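Side-chain contacts in RsfP (Uncultured bacterium, PDB 4GLJ), which probably catalyses the phosphorolysis of methylthioadenosine and is captured here with rhodamine B bound: residues I16-G21 with Y25-L30; D47-G52 with T58-T63. All coordinates share one frame; numbering follows the deposited sequence.

Contact 1 of 2, residues I16-G21 with Y25-L30. With RHB (N-[9-(2-carboxyphenyl)-6-(diethylamino)-3H-xanthen-3-ylidene]-N-ethylethanaminium), chain B.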
loop_
_atom_site.group_PDB
_atom_site.type_symbol
_atom_site.label_atom_id
_atom_site.label_comp_id
_atom_site.label_asym_id
_atom_site.label_seq_id
_atom_site.Cartn_x
_atom_site.Cartn_y
_atom_site.Cartn_z
ATOM N N ILE A 16 -8.741 26.621 -17.514
ATOM C CA ILE A 16 -8.308 26.625 -16.117
ATOM C C ILE A 16 -9.411 25.974 -15.275
ATOM O O ILE A 16 -10.597 26.267 -15.517
ATOM C CB ILE A 16 -8.173 28.071 -15.580
ATOM C CG1 ILE A 16 -7.149 28.848 -16.417
ATOM C CG2 ILE A 16 -7.742 28.032 -14.071
ATOM C CD1 ILE A 16 -7.220 30.375 -16.185
ATOM N N ALA A 17 -9.024 25.088 -14.343
ATOM C CA ALA A 17 -9.964 24.428 -13.445
ATOM C C ALA A 17 -9.523 24.524 -12.026
ATOM O O ALA A 17 -8.329 24.486 -11.709
ATOM C CB ALA A 17 -10.172 22.978 -13.865
ATOM N N ILE A 18 -10.497 24.668 -11.140
ATOM C CA ILE A 18 -10.235 24.635 -9.734
ATOM C C ILE A 18 -10.925 23.359 -9.197
ATOM O O ILE A 18 -12.141 23.149 -9.433
ATOM C CB ILE A 18 -10.847 25.844 -9.038
ATOM C CG1 ILE A 18 -10.383 27.175 -9.701
ATOM C CG2 ILE A 18 -10.617 25.826 -7.520
ATOM C CD1 ILE A 18 -8.857 27.347 -9.650
ATOM N N ILE A 19 -10.160 22.546 -8.438
ATOM C CA ILE A 19 -10.722 21.349 -7.817
ATOM C C ILE A 19 -10.773 21.694 -6.373
ATOM O O ILE A 19 -9.745 21.909 -5.703
ATOM C CB ILE A 19 -9.895 20.039 -8.056
ATOM C CG1 ILE A 19 -9.783 19.761 -9.539
ATOM C CG2 ILE A 19 -10.563 18.890 -7.248
ATOM C CD1 ILE A 19 -8.966 18.516 -9.892
ATOM N N GLY A 20 -12.012 21.838 -5.864
ATOM C CA GLY A 20 -12.210 22.306 -4.520
ATOM C C GLY A 20 -12.347 21.178 -3.482
ATOM O O GLY A 20 -13.251 20.313 -3.651
ATOM N N GLY A 21 -11.535 21.253 -2.405
ATOM C CA GLY A 21 -11.443 20.298 -1.286
ATOM C C GLY A 21 -12.437 20.552 -0.181
ATOM O O GLY A 21 -13.477 21.208 -0.414
ATOM N N TYR A 25 -17.350 24.057 -1.634
ATOM C CA TYR A 25 -18.480 23.383 -2.302
ATOM C C TYR A 25 -18.988 24.250 -3.438
ATOM O O TYR A 25 -19.613 23.744 -4.370
ATOM C CB TYR A 25 -19.579 22.975 -1.274
ATOM C CG TYR A 25 -18.884 22.202 -0.161
ATOM C CD1 TYR A 25 -18.980 22.585 1.186
ATOM C CD2 TYR A 25 -18.016 21.133 -0.504
ATOM C CE1 TYR A 25 -18.271 21.879 2.177
ATOM C CE2 TYR A 25 -17.289 20.439 0.452
ATOM C CZ TYR A 25 -17.411 20.800 1.779
ATOM O OH TYR A 25 -16.683 20.072 2.687
ATOM N N GLN A 26 -18.673 25.540 -3.379
ATOM C CA GLN A 26 -18.878 26.405 -4.527
ATOM C C GLN A 26 -17.868 27.550 -4.697
ATOM O O GLN A 26 -17.129 27.901 -3.766
ATOM C CB GLN A 26 -20.318 26.953 -4.561
ATOM C CG GLN A 26 -20.763 27.748 -3.355
ATOM C CD GLN A 26 -21.856 28.711 -3.745
ATOM O OE1 GLN A 26 -22.822 28.323 -4.409
ATOM N NE2 GLN A 26 -21.695 29.980 -3.376
ATOM N N MET A 27 -17.843 28.094 -5.915
ATOM C CA MET A 27 -17.213 29.362 -6.188
ATOM C C MET A 27 -18.264 30.451 -6.422
ATOM O O MET A 27 -18.585 30.751 -7.563
ATOM C CB MET A 27 -16.298 29.257 -7.392
ATOM C CG MET A 27 -14.928 28.742 -7.042
ATOM S SD MET A 27 -13.722 28.992 -8.365
ATOM C CE MET A 27 -14.345 28.016 -9.746
ATOM N N GLN A 28 -18.763 31.028 -5.332
ATOM C CA GLN A 28 -19.702 32.182 -5.326
ATOM C C GLN A 28 -19.447 33.317 -6.354
ATOM O O GLN A 28 -20.394 33.802 -6.989
ATOM C CB GLN A 28 -19.747 32.784 -3.906
ATOM C CG GLN A 28 -20.581 34.052 -3.716
ATOM C CD GLN A 28 -22.058 33.759 -3.512
ATOM O OE1 GLN A 28 -22.613 32.848 -4.131
ATOM N NE2 GLN A 28 -22.702 34.528 -2.641
ATOM N N ALA A 29 -18.195 33.748 -6.519
ATOM C CA ALA A 29 -17.925 34.929 -7.348
ATOM C C ALA A 29 -18.058 34.731 -8.894
ATOM O O ALA A 29 -18.164 35.714 -9.636
ATOM C CB ALA A 29 -16.584 35.557 -6.973
ATOM N N LEU A 30 -18.084 33.490 -9.391
ATOM C CA LEU A 30 -18.206 33.316 -10.853
ATOM C C LEU A 30 -19.513 33.884 -11.374
ATOM O O LEU A 30 -20.560 33.707 -10.748
ATOM C CB LEU A 30 -18.113 31.852 -11.270
ATOM C CG LEU A 30 -16.881 31.067 -10.823
ATOM C CD1 LEU A 30 -17.129 29.569 -11.098
ATOM C CD2 LEU A 30 -15.617 31.565 -11.510
HETATM O O2 RHB B . -17.055 17.119 9.807
HETATM C C26 RHB B . -16.594 16.850 10.933
HETATM C C19 RHB B . -15.137 16.574 11.117
HETATM C C14 RHB B . -14.131 16.763 10.170
HETATM C C15 RHB B . -12.825 16.467 10.536
HETATM C C16 RHB B . -12.492 15.990 11.788
HETATM C C17 RHB B . -13.487 15.795 12.714
HETATM C C18 RHB B . -14.795 16.100 12.367
HETATM C C9 RHB B . -14.261 17.267 8.766
HETATM C C8 RHB B . -13.151 16.913 7.830
HETATM C C13 RHB B . -12.066 16.147 8.231
HETATM C C12 RHB B . -11.030 15.813 7.356
HETATM C C11 RHB B . -11.080 16.219 6.041
HETATM N N1 RHB B . -10.024 15.948 5.142
HETATM C C35 RHB B . -8.822 16.198 5.960
HETATM C C36 RHB B . -9.088 17.479 6.734
HETATM C C22 RHB B . -9.957 14.649 4.412
HETATM C C23 RHB B . -10.705 14.756 3.074
HETATM C C10 RHB B . -12.155 17.012 5.664
HETATM C C7 RHB B . -13.188 17.343 6.532
HETATM O O1 RHB B . -14.240 18.105 6.090
HETATM C C1 RHB B . -15.292 18.487 6.879
HETATM C C2 RHB B . -15.369 18.111 8.213
HETATM C C6 RHB B . -16.291 19.256 6.303
HETATM C C5 RHB B . -17.385 19.668 7.040
HETATM C C4 RHB B . -17.480 19.300 8.376
HETATM C C3 RHB B . -16.474 18.526 8.961
HETATM N N2 RHB B . -18.364 20.463 6.415
HETATM C C24 RHB B . -19.092 19.728 5.362
HETATM C C25 RHB B . -19.616 20.728 4.350
HETATM C C33 RHB B . -19.286 21.035 7.418
HETATM C C34 RHB B . -19.878 22.315 6.859
HETATM O O3 RHB B . -17.314 16.837 11.949
#
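A chi1 of -54° sets CG1 of Ile18 anti to the carbonyl carbon, and a bend at chi3 (-63°) folds the end of Met27 against it. The two chains cross at about a right angle. Met27 SD lies 4.0 Å from Ile18 CG1, while Met27 CE reaches both Ile18 CG1 (4.1 Å) and Ile18 CB (4.2 Å), so thioether and methyl both rest against the CB-CG1 side of Ile18. Val59 of strand 57-63 meets both side chains, placing this apolar pair on the mixed sheet, where strands 16-20 and 57-63 run parallel, with helix 237-263 also against it.

At the other end the link is slight: Tyr25 CE2 stands 4.0 Å from Gly21 O, oblique to the ring. The phenol OH is hydrogen-bonded to Gly23 N, which anchors that end of the ring, and rhodamine B brings an ethyl arm to it, with C24 at 3.6 Å from Tyr25 OH; the shorter approach of the dye's terminal carbon is doubtful. Were an alanine here, Gly23 N would probably lose its hydroxyl mate and the ethyl arm the ring beside it. A phosphate ion sits about 3 Å from Gly21 (nearest atoms), consistent with the glycine-rich phosphate-binding loop that follows the first strand in nucleoside phosphorylases.

Contact 2 of 2, residues D47-G52 with T58-T63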
loop_
_atom_site.group_PDB
_atom_site.type_symbol
_atom_site.label_atom_id
_atom_site.label_comp_id
_atom_site.label_asym_id
_atom_site.label_seq_id
_atom_site.Cartn_x
_atom_site.Cartn_y
_atom_site.Cartn_z
ATOM N N ASP A 47 -19.253 15.539 -9.154
ATOM C CA ASP A 47 -20.486 16.333 -9.220
ATOM C C ASP A 47 -20.488 16.964 -10.614
ATOM O O ASP A 47 -19.463 16.900 -11.314
ATOM C CB ASP A 47 -20.359 17.418 -8.146
ATOM C CG ASP A 47 -21.615 18.245 -7.947
ATOM O OD1 ASP A 47 -22.724 17.884 -8.445
ATOM O OD2 ASP A 47 -21.457 19.314 -7.277
ATOM N N ASP A 48 -21.598 17.592 -11.009
ATOM C CA ASP A 48 -21.617 18.414 -12.218
ATOM C C ASP A 48 -20.514 19.465 -12.112
ATOM O O ASP A 48 -20.280 20.003 -11.050
ATOM C CB ASP A 48 -22.971 19.113 -12.352
ATOM C CG ASP A 48 -24.112 18.147 -12.624
ATOM O OD1 ASP A 48 -23.873 16.965 -12.974
ATOM O OD2 ASP A 48 -25.263 18.566 -12.497
ATOM N N ILE A 49 -19.749 19.657 -13.172
ATOM C CA ILE A 49 -18.766 20.698 -13.206
ATOM C C ILE A 49 -19.447 22.066 -13.433
ATOM O O ILE A 49 -20.320 22.222 -14.321
ATOM C CB ILE A 49 -17.735 20.318 -14.261
ATOM C CG1 ILE A 49 -16.901 19.148 -13.693
ATOM C CG2 ILE A 49 -16.829 21.491 -14.636
ATOM C CD1 ILE A 49 -16.365 18.288 -14.795
ATOM N N VAL A 50 -19.125 23.022 -12.562
ATOM C CA VAL A 50 -19.637 24.404 -12.727
ATOM C C VAL A 50 -18.661 25.261 -13.580
ATOM O O VAL A 50 -17.449 25.313 -13.332
ATOM C CB VAL A 50 -19.914 25.140 -11.394
ATOM C CG1 VAL A 50 -20.418 26.575 -11.663
ATOM C CG2 VAL A 50 -20.995 24.446 -10.566
ATOM N N LEU A 51 -19.198 25.881 -14.615
ATOM C CA LEU A 51 -18.452 26.828 -15.452
ATOM C C LEU A 51 -18.947 28.241 -15.198
ATOM O O LEU A 51 -20.143 28.498 -15.088
ATOM C CB LEU A 51 -18.548 26.492 -16.944
ATOM C CG LEU A 51 -17.965 25.109 -17.278
ATOM C CD1 LEU A 51 -18.596 24.607 -18.562
ATOM C CD2 LEU A 51 -16.469 25.192 -17.430
ATOM N N GLY A 52 -18.005 29.161 -15.095
ATOM C CA GLY A 52 -18.372 30.544 -14.887
ATOM C C GLY A 52 -17.165 31.379 -15.233
ATOM O O GLY A 52 -16.088 30.821 -15.513
ATOM N N THR A 58 -13.030 32.253 -18.264
ATOM C CA THR A 58 -13.837 31.057 -17.991
ATOM C C THR A 58 -13.037 30.078 -17.129
ATOM O O THR A 58 -11.887 29.757 -17.456
ATOM C CB THR A 58 -14.258 30.380 -19.317
ATOM O OG1 THR A 58 -15.100 31.289 -20.026
ATOM C CG2 THR A 58 -15.030 29.086 -19.081
ATOM N N VAL A 59 -13.626 29.637 -16.017
ATOM C CA VAL A 59 -12.960 28.683 -15.110
ATOM C C VAL A 59 -13.941 27.519 -14.904
ATOM O O VAL A 59 -15.151 27.748 -14.875
ATOM C CB VAL A 59 -12.725 29.379 -13.770
ATOM C CG1 VAL A 59 -12.087 28.431 -12.829
ATOM C CG2 VAL A 59 -11.801 30.592 -13.943
ATOM N N ALA A 60 -13.430 26.284 -14.805
ATOM C CA ALA A 60 -14.246 25.121 -14.408
ATOM C C ALA A 60 -14.012 24.836 -12.910
ATOM O O ALA A 60 -12.866 24.801 -12.454
ATOM C CB ALA A 60 -13.843 23.905 -15.239
ATOM N N PHE A 61 -15.082 24.630 -12.154
ATOM C CA PHE A 61 -14.982 24.391 -10.709
ATOM C C PHE A 61 -15.568 22.983 -10.464
ATOM O O PHE A 61 -16.697 22.684 -10.914
ATOM C CB PHE A 61 -15.768 25.406 -9.839
ATOM C CG PHE A 61 -15.671 25.086 -8.359
ATOM C CD1 PHE A 61 -14.469 25.325 -7.657
ATOM C CD2 PHE A 61 -16.723 24.430 -7.682
ATOM C CE1 PHE A 61 -14.343 24.972 -6.301
ATOM C CE2 PHE A 61 -16.592 24.060 -6.321
ATOM C CZ PHE A 61 -15.412 24.349 -5.634
ATOM N N LEU A 62 -14.780 22.128 -9.824
ATOM C CA LEU A 62 -15.235 20.731 -9.548
ATOM C C LEU A 62 -15.086 20.545 -8.015
ATOM O O LEU A 62 -14.011 20.783 -7.473
ATOM C CB LEU A 62 -14.350 19.750 -10.309
ATOM C CG LEU A 62 -14.613 18.251 -10.032
ATOM C CD1 LEU A 62 -16.130 18.044 -10.045
ATOM C CD2 LEU A 62 -13.989 17.425 -11.142
ATOM N N THR A 63 -16.179 20.198 -7.321
ATOM C CA THR A 63 -16.114 19.907 -5.870
ATOM C C THR A 63 -15.673 18.509 -5.740
ATOM O O THR A 63 -16.434 17.612 -6.091
ATOM C CB THR A 63 -17.506 19.954 -5.226
ATOM O OG1 THR A 63 -18.082 21.196 -5.575
ATOM C CG2 THR A 63 -17.357 19.874 -3.732
HETATM O O HOH W 1 -18.647 21.129 -8.961
#
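The Phe61 ring leads away from Val50 toward Met27 and Ile18, while its CB stays close to Val50 O, at 3.9 Å. Val50 and Val59 share that face of the two-stranded unit, and the opposite face carries Leu51 and Ala60. Two reciprocal backbone hydrogen bonds join Val50 and Phe61, with Phe61 N to Val50 O at 2.7 Å and Val50 N to Phe61 O at 3.0 Å. Strand 33-36 pairs with the outer edge of 49-52, and strand 16-20 with the far edge of 58-63. Strands 49-52 and 58-63 run 156° apart in direction, the arms of a beta hairpin built into the mixed sheet of the phosphorylase fold. A second reciprocal pair closes it nearer the turn; there Val59 N meets Gly52 O at 2.8 Å, almost straight (170°). Leu51, with CG anti to the carbonyl carbon (chi1 -61°), brings CD2 to 3.7 Å from Ala60 CB. Ile49 CG2 approaches the same methyl, while Ile49 CG1 touches Leu62 CD1 at 3.9 Å; helix 78-87 packs on Ile49, Ala60 and Leu62. Toward Asp47 and Thr63 the backbones part, the alpha carbons being 6.6 Å from each other, and a water bridges the strands by donating to Asp48 O and Phe61 O and accepting from Thr63 N at 3.1 Å.

Both contacts are largely buried and share one sheet, since strands 16-20 and 57-63 are parallel neighbours: Ile18 N lies 2.7 Å from Ala60 O and Gly20 N 2.8 Å from Leu62 O, both probable hydrogen bonds. Their chemistry differs. Contact 2 is an antiparallel strand pair held by four backbone bonds and buries 468 Å², whereas contact 1 buries 136 Å² where a loop folds back over its own strand, through apolar and van der Waals touches. Met27 of contact 1 lies against Phe61 of contact 2, though their closest approach is too short to be trusted, and Tyr25 O takes a weak hydrogen bond from Thr63 OG1. Tyr25 itself reaches the dye, while Thr63 stands farther from it.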